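Local coordinates for ABC transporter substrate-binding protein (Rhizobium radiobacter, PDB 6TFS) that probably captures solutes for an ABC importer as its substrate-binding protein, and here holds a sugar-glutamate conjugate, at residues T331-A336 with N361-E366; L128-P133 with A427-T432; V77-G82 with R163-G168. All coordinates share one frame; numbering follows the deposited sequence. Where two conformers were deposited one is given.

Interaction 1: T331-A336 with N361-E366; sequences TVTMVA and NLQPVE. With SO4 (sulfate ion), chain E.
V332 and M334 trade backbone bonds with N361, the start of the parallel pairing of strands 330-337 and 358-365 in a beta-alpha-beta unit whose helix is 340-353. The segments cross at -24°. Five N-H...O bonds, four of them nearly straight, alternate sides: N361 N reaches V332 O at 2.8 Å, N361 O takes M334 N, and the pattern runs on through Q363 and A336 to V365.

N361 can be traced outward from the strand. Its CB lies 3.8 Å from V332 O and 3.9 Å from T333 OG1. With CG anti to the carbonyl carbon (chi1 -68°), the amide leans back along the strand, and ND2 ends 3.5 Å from T331 CG2 while donating to a water.

On the face bearing M334 and L362, the selenomethionine CE rests 3.7 Å from L362 CD2, beneath A346 of helix 340-353. On the other face, V335 CG1 meets V365 CG2 at 3.7 Å, with M373 of helix 367-374 packed on both valines. An alanine in place of V335 would probably leave V365 CG2 without its mate and open a gap beneath M373.

At the surface, T333 OG1 accepts a hydrogen bond from the N361-bound water and donates one to sulfate O2, 2.9 Å away.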
loop_
_atom_site.group_PDB
_atom_site.type_symbol
_atom_site.label_atom_id
_atom_site.label_comp_id
_atom_site.label_asym_id
_atom_site.label_seq_id
_atom_site.Cartn_x
_atom_site.Cartn_y
_atom_site.Cartn_z
ATOM N N THR A 331 20.487 11.840 20.537
ATOM C CA THR A 331 20.191 10.408 20.508
ATOM C C THR A 331 18.679 10.255 20.319
ATOM O O THR A 331 17.901 10.931 20.995
ATOM C CB THR A 331 20.747 9.644 21.729
ATOM O OG1 THR A 331 22.164 9.779 21.742
ATOM C CG2 THR A 331 20.402 8.142 21.689
ATOM N N VAL A 332 18.277 9.409 19.357
ATOM C CA VAL A 332 16.877 9.119 19.045
ATOM C C VAL A 332 16.701 7.613 19.037
ATOM O O VAL A 332 17.515 6.906 18.439
ATOM C CB VAL A 332 16.395 9.693 17.669
ATOM C CG1 VAL A 332 14.868 9.780 17.627
ATOM C CG2 VAL A 332 17.021 11.039 17.355
ATOM N N THR A 333 15.619 7.129 19.655
ATOM C CA THR A 333 15.277 5.710 19.662
ATOM C C THR A 333 14.068 5.515 18.776
ATOM O O THR A 333 12.996 6.026 19.073
ATOM C CB THR A 333 15.079 5.160 21.090
ATOM O OG1 THR A 333 16.270 5.384 21.835
ATOM C CG2 THR A 333 14.767 3.664 21.093
HETATM N N MSE A 334 14.243 4.780 17.690
HETATM C CA MSE A 334 13.161 4.522 16.749
HETATM C C MSE A 334 12.702 3.058 16.822
HETATM O O MSE A 334 13.526 2.142 16.754
HETATM C CB MSE A 334 13.616 4.912 15.322
HETATM C CG MSE A 334 12.577 4.681 14.230
HETATM SE SE MSE A 334 13.178 5.388 12.457
HETATM C CE MSE A 334 13.940 3.721 11.751
ATOM N N VAL A 335 11.383 2.855 16.942
ATOM C CA VAL A 335 10.759 1.527 16.889
ATOM C C VAL A 335 10.791 1.170 15.388
ATOM O O VAL A 335 10.232 1.901 14.566
ATOM C CB VAL A 335 9.317 1.493 17.487
ATOM C CG1 VAL A 335 8.797 0.053 17.572
ATOM C CG2 VAL A 335 9.273 2.173 18.865
ATOM N N ALA A 336 11.558 0.131 15.035
ATOM C CA ALA A 336 11.799 -0.234 13.640
ATOM C C ALA A 336 11.232 -1.586 13.245
ATOM O O ALA A 336 11.456 -2.586 13.925
ATOM C CB ALA A 336 13.296 -0.192 13.352
ATOM N N ASN A 361 19.184 4.888 17.563
ATOM C CA ASN A 361 19.039 3.558 18.148
ATOM C C ASN A 361 17.798 2.911 17.560
ATOM O O ASN A 361 16.769 3.575 17.370
ATOM C CB ASN A 361 18.998 3.604 19.678
ATOM C CG ASN A 361 20.319 4.032 20.309
ATOM O OD1 ASN A 361 21.416 3.846 19.760
ATOM N ND2 ASN A 361 20.242 4.605 21.491
ATOM N N LEU A 362 17.921 1.641 17.189
ATOM C CA LEU A 362 16.822 0.913 16.571
ATOM C C LEU A 362 16.293 -0.177 17.492
ATOM O O LEU A 362 17.060 -1.029 17.945
ATOM C CB LEU A 362 17.235 0.341 15.183
ATOM C CG LEU A 362 17.846 1.354 14.172
ATOM C CD1 LEU A 362 18.540 0.633 13.007
ATOM C CD2 LEU A 362 16.784 2.339 13.654
ATOM N N GLN A 363 14.979 -0.111 17.784
ATOM C CA GLN A 363 14.247 -1.069 18.613
ATOM C C GLN A 363 13.498 -1.990 17.616
ATOM O O GLN A 363 12.451 -1.593 17.104
ATOM C CB GLN A 363 13.283 -0.298 19.537
ATOM C CG GLN A 363 12.512 -1.141 20.544
ATOM C CD GLN A 363 11.407 -0.364 21.230
ATOM O OE1 GLN A 363 11.517 0.844 21.480
ATOM N NE2 GLN A 363 10.317 -1.041 21.563
ATOM N N PRO A 364 14.063 -3.170 17.248
ATOM C CA PRO A 364 13.387 -4.024 16.245
ATOM C C PRO A 364 12.128 -4.725 16.751
ATOM O O PRO A 364 12.113 -5.266 17.848
ATOM C CB PRO A 364 14.482 -5.029 15.817
ATOM C CG PRO A 364 15.746 -4.617 16.560
ATOM C CD PRO A 364 15.313 -3.810 17.729
ATOM N N VAL A 365 11.062 -4.680 15.949
ATOM C CA VAL A 365 9.760 -5.287 16.269
ATOM C C VAL A 365 9.208 -5.937 14.989
ATOM O O VAL A 365 9.302 -5.342 13.906
ATOM C CB VAL A 365 8.739 -4.216 16.827
ATOM C CG1 VAL A 365 7.351 -4.827 17.079
ATOM C CG2 VAL A 365 9.265 -3.538 18.100
ATOM N N GLU A 366 8.565 -7.122 15.131
ATOM C CA GLU A 366 7.870 -7.818 14.040
ATOM C C GLU A 366 6.911 -6.811 13.338
ATOM O O GLU A 366 6.217 -6.032 14.003
ATOM C CB GLU A 366 7.147 -9.082 14.586
ATOM C CG GLU A 366 6.423 -9.921 13.535
ATOM C CD GLU A 366 5.095 -9.361 13.054
ATOM O OE1 GLU A 366 4.331 -8.822 13.890
ATOM O OE2 GLU A 366 4.835 -9.427 11.830
HETATM S S SO4 E . 14.317 8.716 23.447
HETATM O O1 SO4 E . 13.564 7.864 24.372
HETATM O O2 SO4 E . 15.470 7.991 22.938
HETATM O O3 SO4 E . 13.470 9.083 22.307
HETATM O O4 SO4 E . 14.775 9.921 24.143
HETATM O O HOH W 1 18.070 3.628 23.183
#

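Interaction 2: L128-P133 with A427-T432; sequences LTRRVP and AARTET. With SO4 (sulfate ion), chain F.
R131 takes hold of T430 side-on, using NE and NH2 on the same carbonyl oxygen. NE sits 3.0 Å from T430 O, in the carbonyl plane and on a lone pair; NH2, at 3.1 Å, comes in tilted from that plane. The oxygen lies at the guanidinium edge, a little out of its plane, so two bonds on one acceptor hold the group's rotation. The bend that makes this possible is at chi3 (-55°): the chain leaves CB extended, then folds at CD to swing NE back to the carbonyl. That CD also rests 3.8 Å from T432 CG2, and T432 OG1 in turn donates to sulfate O4 at 2.9 Å.

R130 leaves the backbone differently. Its CG stands between the backbone N and the carbonyl carbon (chi1 58°), and the chain then runs straight across the T430 methyl, with CD 4.1 Å from T430 CG2. The same methyl touches R131 O at 3.6 Å. Further out, R130 NH2 comes within 3.4 Å of R429 NH1, two donors with their guanidinium planes 35° apart. R429 is turned to other partners, NE to D393 in a salt bridge and NH2 to T397, and the D393 carboxylate probably eases the meeting of like charges.

The arrangement is an arginine grip on a main-chain carbonyl near the C-terminal end of helix 422-430, made from the loop that leaves strand 123-128, an inner strand of the small antiparallel sheet. In this family of solute-binding proteins it probably bridges the extra domain and the second lobe.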
loop_
_atom_site.group_PDB
_atom_site.type_symbol
_atom_site.label_atom_id
_atom_site.label_comp_id
_atom_site.label_asym_id
_atom_site.label_seq_id
_atom_site.Cartn_x
_atom_site.Cartn_y
_atom_site.Cartn_z
ATOM N N LEU A 128 -22.511 11.697 -3.750
ATOM C CA LEU A 128 -21.406 12.412 -3.121
ATOM C C LEU A 128 -21.866 13.797 -2.641
ATOM O O LEU A 128 -22.661 14.443 -3.316
ATOM C CB LEU A 128 -20.238 12.569 -4.112
ATOM C CG LEU A 128 -19.575 11.288 -4.644
ATOM C CD1 LEU A 128 -18.605 11.624 -5.748
ATOM C CD2 LEU A 128 -18.848 10.540 -3.541
ATOM N N THR A 129 -21.347 14.242 -1.482
ATOM C CA THR A 129 -21.611 15.558 -0.878
ATOM C C THR A 129 -20.878 16.636 -1.694
ATOM O O THR A 129 -21.380 17.743 -1.861
ATOM C CB THR A 129 -21.116 15.564 0.601
ATOM O OG1 THR A 129 -21.734 14.490 1.306
ATOM C CG2 THR A 129 -21.428 16.864 1.329
ATOM N N ARG A 130 -19.678 16.297 -2.170
ATOM C CA ARG A 130 -18.777 17.149 -2.942
ATOM C C ARG A 130 -17.985 16.256 -3.907
ATOM O O ARG A 130 -17.971 15.033 -3.744
ATOM C CB ARG A 130 -17.813 17.897 -1.990
ATOM C CG ARG A 130 -16.969 16.962 -1.117
ATOM C CD ARG A 130 -15.932 17.687 -0.288
ATOM N NE ARG A 130 -14.812 16.801 0.049
ATOM C CZ ARG A 130 -14.739 16.050 1.146
ATOM N NH1 ARG A 130 -15.715 16.080 2.048
ATOM N NH2 ARG A 130 -13.685 15.275 1.356
ATOM N N ARG A 131 -17.319 16.871 -4.888
ATOM C CA ARG A 131 -16.518 16.182 -5.900
ATOM C C ARG A 131 -15.278 15.517 -5.325
ATOM O O ARG A 131 -14.668 16.030 -4.381
ATOM C CB ARG A 131 -16.072 17.165 -6.993
ATOM C CG ARG A 131 -17.178 17.580 -7.958
ATOM C CD ARG A 131 -16.694 18.643 -8.932
ATOM N NE ARG A 131 -16.137 19.812 -8.246
ATOM C CZ ARG A 131 -16.783 20.958 -8.042
ATOM N NH1 ARG A 131 -18.017 21.126 -8.507
ATOM N NH2 ARG A 131 -16.194 21.951 -7.387
ATOM N N VAL A 132 -14.895 14.393 -5.929
ATOM C CA VAL A 132 -13.668 13.665 -5.607
ATOM C C VAL A 132 -12.784 13.617 -6.869
ATOM O O VAL A 132 -13.331 13.566 -7.972
ATOM C CB VAL A 132 -13.883 12.247 -5.002
ATOM C CG1 VAL A 132 -14.393 12.323 -3.569
ATOM C CG2 VAL A 132 -14.779 11.368 -5.874
ATOM N N PRO A 133 -11.433 13.606 -6.741
ATOM C CA PRO A 133 -10.575 13.505 -7.946
ATOM C C PRO A 133 -10.988 12.368 -8.887
ATOM O O PRO A 133 -11.027 12.576 -10.089
ATOM C CB PRO A 133 -9.182 13.248 -7.369
ATOM C CG PRO A 133 -9.231 13.892 -6.029
ATOM C CD PRO A 133 -10.618 13.672 -5.509
ATOM N N ALA A 427 -8.655 22.135 -0.985
ATOM C CA ALA A 427 -8.937 22.907 -2.211
ATOM C C ALA A 427 -8.701 22.082 -3.473
ATOM O O ALA A 427 -9.555 22.092 -4.360
ATOM C CB ALA A 427 -8.104 24.186 -2.255
ATOM N N ALA A 428 -7.580 21.326 -3.530
ATOM C CA ALA A 428 -7.223 20.495 -4.683
ATOM C C ALA A 428 -8.242 19.397 -5.007
ATOM O O ALA A 428 -8.474 19.110 -6.187
ATOM C CB ALA A 428 -5.842 19.898 -4.494
ATOM N N ARG A 429 -8.847 18.799 -3.963
ATOM C CA ARG A 429 -9.851 17.729 -4.037
ATOM C C ARG A 429 -11.023 18.031 -4.958
ATOM O O ARG A 429 -11.449 17.161 -5.727
ATOM C CB ARG A 429 -10.427 17.474 -2.638
ATOM C CG ARG A 429 -9.926 16.235 -2.010
ATOM C CD ARG A 429 -10.464 16.106 -0.612
ATOM N NE ARG A 429 -9.395 15.739 0.310
ATOM C CZ ARG A 429 -9.461 15.899 1.623
ATOM N NH1 ARG A 429 -10.558 16.398 2.185
ATOM N NH2 ARG A 429 -8.429 15.574 2.386
ATOM N N THR A 430 -11.570 19.249 -4.841
ATOM C CA THR A 430 -12.749 19.651 -5.598
ATOM C C THR A 430 -12.413 20.463 -6.875
ATOM O O THR A 430 -13.331 20.743 -7.643
ATOM C CB THR A 430 -13.764 20.360 -4.683
ATOM O OG1 THR A 430 -13.162 21.536 -4.154
ATOM C CG2 THR A 430 -14.265 19.458 -3.542
ATOM N N GLU A 431 -11.124 20.771 -7.150
ATOM C CA GLU A 431 -10.719 21.493 -8.373
ATOM C C GLU A 431 -10.660 20.520 -9.585
ATOM O O GLU A 431 -9.886 19.562 -9.559
ATOM C CB GLU A 431 -9.369 22.213 -8.146
ATOM C CG GLU A 431 -8.849 23.012 -9.338
ATOM C CD GLU A 431 -9.778 24.103 -9.833
ATOM O OE1 GLU A 431 -9.892 25.144 -9.143
ATOM O OE2 GLU A 431 -10.406 23.910 -10.902
ATOM N N THR A 432 -11.474 20.759 -10.635
ATOM C CA THR A 432 -11.517 19.873 -11.815
ATOM C C THR A 432 -10.501 20.243 -12.924
ATOM O O THR A 432 -10.160 19.366 -13.729
ATOM C CB THR A 432 -12.936 19.738 -12.393
ATOM O OG1 THR A 432 -13.400 21.019 -12.823
ATOM C CG2 THR A 432 -13.917 19.085 -11.420
HETATM S S SO4 F . -16.354 19.818 -14.764
HETATM O O1 SO4 F . -16.451 18.420 -14.290
HETATM O O2 SO4 F . -15.239 19.951 -15.710
HETATM O O3 SO4 F . -17.611 20.195 -15.416
HETATM O O4 SO4 F . -16.144 20.730 -13.627
#

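Interaction 3: V77-G82 with R163-G168; sequences VKWQGG and RPVGFG
Q80 and G166 bond each other twice. Q80 N donates to G166 O at 3.0 Å, nearly in line with the carbonyl, and the Q80 side chain returns to the same residue: G166 N donates to OE1, also at 3.0 Å, from well above the amide plane (67°). The other end of that amide carries on to the next glycine, NE2 giving a bond to G168 O at 3.1 Å with the oxygen in the amide plane. CG stands anti to the carbonyl carbon (chi1 -68°) and the chain bends at chi2, which lays CD over the G166 carbonyl and leaves OE1 and NE2 facing the two glycines.

Beside this polar core, F167 meets two apolar neighbours. V77 CG1 touches F167 CG at 3.8 Å, and W79 CZ3 reaches F167 CD2 at 3.5 Å, the rings meeting obliquely with planes 52° apart. The indole edge also lies along G166, with CE3 3.4 Å from its oxygen. V165 CG1 packs against Q80 O.

Outside that shell, the amide is fixed further: NE2 also donates to I35 O, G168 O also accepts from N186, and a water joins OE1 to P164 O. W79 is set by its NE1 bond to D90 of helix 88-98, and V165 leans on A152 and R156.

What results is a buried loop-to-loop junction in which a glutamine side chain is bonded to main-chain atoms of the facing loop. It joins the loop after strand 68-73 to the segment leading into strand 170-176, where the chain of such binding proteins probably returns from the extra domain to the first lobe.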
loop_
_atom_site.group_PDB
_atom_site.type_symbol
_atom_site.label_atom_id
_atom_site.label_comp_id
_atom_site.label_asym_id
_atom_site.label_seq_id
_atom_site.Cartn_x
_atom_site.Cartn_y
_atom_site.Cartn_z
ATOM N N VAL A 77 -22.619 -13.260 -10.971
ATOM C CA VAL A 77 -21.533 -13.333 -9.983
ATOM C C VAL A 77 -21.953 -14.029 -8.667
ATOM O O VAL A 77 -22.827 -13.564 -7.945
ATOM C CB VAL A 77 -20.839 -11.967 -9.729
ATOM C CG1 VAL A 77 -19.545 -12.151 -8.932
ATOM C CG2 VAL A 77 -20.544 -11.251 -11.051
ATOM N N LYS A 78 -21.269 -15.129 -8.357
ATOM C CA LYS A 78 -21.517 -15.938 -7.168
ATOM C C LYS A 78 -20.458 -15.720 -6.101
ATOM O O LYS A 78 -19.268 -15.623 -6.406
ATOM C CB LYS A 78 -21.575 -17.445 -7.527
ATOM C CG LYS A 78 -22.709 -17.847 -8.476
ATOM C CD LYS A 78 -24.030 -18.063 -7.748
ATOM C CE LYS A 78 -25.086 -18.658 -8.651
ATOM N NZ LYS A 78 -26.389 -18.801 -7.946
ATOM N N TRP A 79 -20.896 -15.679 -4.841
ATOM C CA TRP A 79 -20.004 -15.608 -3.688
ATOM C C TRP A 79 -19.405 -16.995 -3.470
ATOM O O TRP A 79 -20.027 -17.998 -3.831
ATOM C CB TRP A 79 -20.802 -15.257 -2.416
ATOM C CG TRP A 79 -21.191 -13.815 -2.278
ATOM C CD1 TRP A 79 -22.456 -13.311 -2.191
ATOM C CD2 TRP A 79 -20.302 -12.692 -2.187
ATOM N NE1 TRP A 79 -22.411 -11.942 -2.056
ATOM C CE2 TRP A 79 -21.101 -11.537 -2.036
ATOM C CE3 TRP A 79 -18.900 -12.555 -2.178
ATOM C CZ2 TRP A 79 -20.547 -10.256 -1.930
ATOM C CZ3 TRP A 79 -18.354 -11.289 -2.054
ATOM C CH2 TRP A 79 -19.173 -10.155 -1.964
ATOM N N GLN A 80 -18.240 -17.052 -2.806
ATOM C CA GLN A 80 -17.616 -18.310 -2.371
ATOM C C GLN A 80 -18.443 -18.792 -1.161
ATOM O O GLN A 80 -19.283 -18.041 -0.656
ATOM C CB GLN A 80 -16.154 -18.074 -1.930
ATOM C CG GLN A 80 -15.179 -17.696 -3.056
ATOM C CD GLN A 80 -14.064 -16.779 -2.597
ATOM O OE1 GLN A 80 -13.845 -16.548 -1.408
ATOM N NE2 GLN A 80 -13.329 -16.219 -3.539
ATOM N N GLY A 81 -18.201 -20.027 -0.718
ATOM C CA GLY A 81 -18.825 -20.615 0.464
ATOM C C GLY A 81 -20.338 -20.672 0.517
ATOM O O GLY A 81 -20.913 -20.613 1.609
ATOM N N GLY A 82 -20.969 -20.779 -0.653
ATOM C CA GLY A 82 -22.413 -20.907 -0.813
ATOM C C GLY A 82 -23.277 -19.728 -0.406
ATOM O O GLY A 82 -24.452 -19.926 -0.098
ATOM N N ARG A 163 -11.629 -16.174 8.199
ATOM C CA ARG A 163 -12.481 -17.011 7.328
ATOM C C ARG A 163 -13.132 -16.100 6.263
ATOM O O ARG A 163 -14.357 -15.895 6.279
ATOM C CB ARG A 163 -13.540 -17.773 8.157
ATOM C CG ARG A 163 -12.971 -18.622 9.298
ATOM C CD ARG A 163 -14.047 -19.483 9.956
ATOM N NE ARG A 163 -14.638 -20.417 8.996
ATOM C CZ ARG A 163 -15.942 -20.563 8.785
ATOM N NH1 ARG A 163 -16.821 -19.875 9.505
ATOM N NH2 ARG A 163 -16.379 -21.421 7.873
ATOM N N PRO A 164 -12.312 -15.487 5.368
ATOM C CA PRO A 164 -12.874 -14.533 4.401
ATOM C C PRO A 164 -13.751 -15.145 3.319
ATOM O O PRO A 164 -13.559 -16.297 2.939
ATOM C CB PRO A 164 -11.622 -13.886 3.797
ATOM C CG PRO A 164 -10.597 -14.950 3.863
ATOM C CD PRO A 164 -10.841 -15.592 5.200
ATOM N N VAL A 165 -14.717 -14.359 2.836
ATOM C CA VAL A 165 -15.620 -14.758 1.745
ATOM C C VAL A 165 -15.585 -13.659 0.694
ATOM O O VAL A 165 -15.985 -12.524 0.974
ATOM C CB VAL A 165 -17.077 -15.078 2.192
ATOM C CG1 VAL A 165 -17.920 -15.562 1.011
ATOM C CG2 VAL A 165 -17.105 -16.111 3.324
ATOM N N GLY A 166 -15.117 -14.008 -0.500
ATOM C CA GLY A 166 -15.081 -13.088 -1.636
ATOM C C GLY A 166 -15.747 -13.675 -2.861
ATOM O O GLY A 166 -16.392 -14.718 -2.770
ATOM N N PHE A 167 -15.660 -12.974 -3.998
ATOM C CA PHE A 167 -16.164 -13.492 -5.272
ATOM C C PHE A 167 -15.007 -13.632 -6.271
ATOM O O PHE A 167 -15.238 -13.907 -7.447
ATOM C CB PHE A 167 -17.373 -12.700 -5.837
ATOM C CG PHE A 167 -17.190 -11.231 -6.127
ATOM C CD1 PHE A 167 -16.411 -10.806 -7.204
ATOM C CD2 PHE A 167 -17.873 -10.270 -5.386
ATOM C CE1 PHE A 167 -16.263 -9.441 -7.488
ATOM C CE2 PHE A 167 -17.705 -8.906 -5.654
ATOM C CZ PHE A 167 -16.908 -8.499 -6.709
ATOM N N GLY A 168 -13.782 -13.435 -5.771
ATOM C CA GLY A 168 -12.531 -13.539 -6.516
ATOM C C GLY A 168 -12.183 -14.960 -6.939
ATOM O O GLY A 168 -12.863 -15.917 -6.550
HETATM O O HOH W 2 -17.337 -15.280 -8.661
HETATM O O HOH W 3 -12.102 -17.153 0.839
#

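From the N terminus, 77-82 comes first, then 128-133 at the end of the small antiparallel sheet. Interaction 3 closes at 163-168, bringing the chain back beside the loop after strand 68-73 just before strand 170-176. By then interaction 2 has already opened, and it closes only at 427-432, so the two cross. Interaction 1 opens and closes within that long span, after interaction 3 is complete, as a local beta-alpha-beta pairing. Interaction 3 therefore ties a loop of the small sheet to the lead-in of strand 170-176 in the large mixed sheet, interaction 1 builds part of the other lobe, and interaction 2 reaches from the small sheet to helix 422-430. Their centres lie 34 to 41 Å apart, and none touches another.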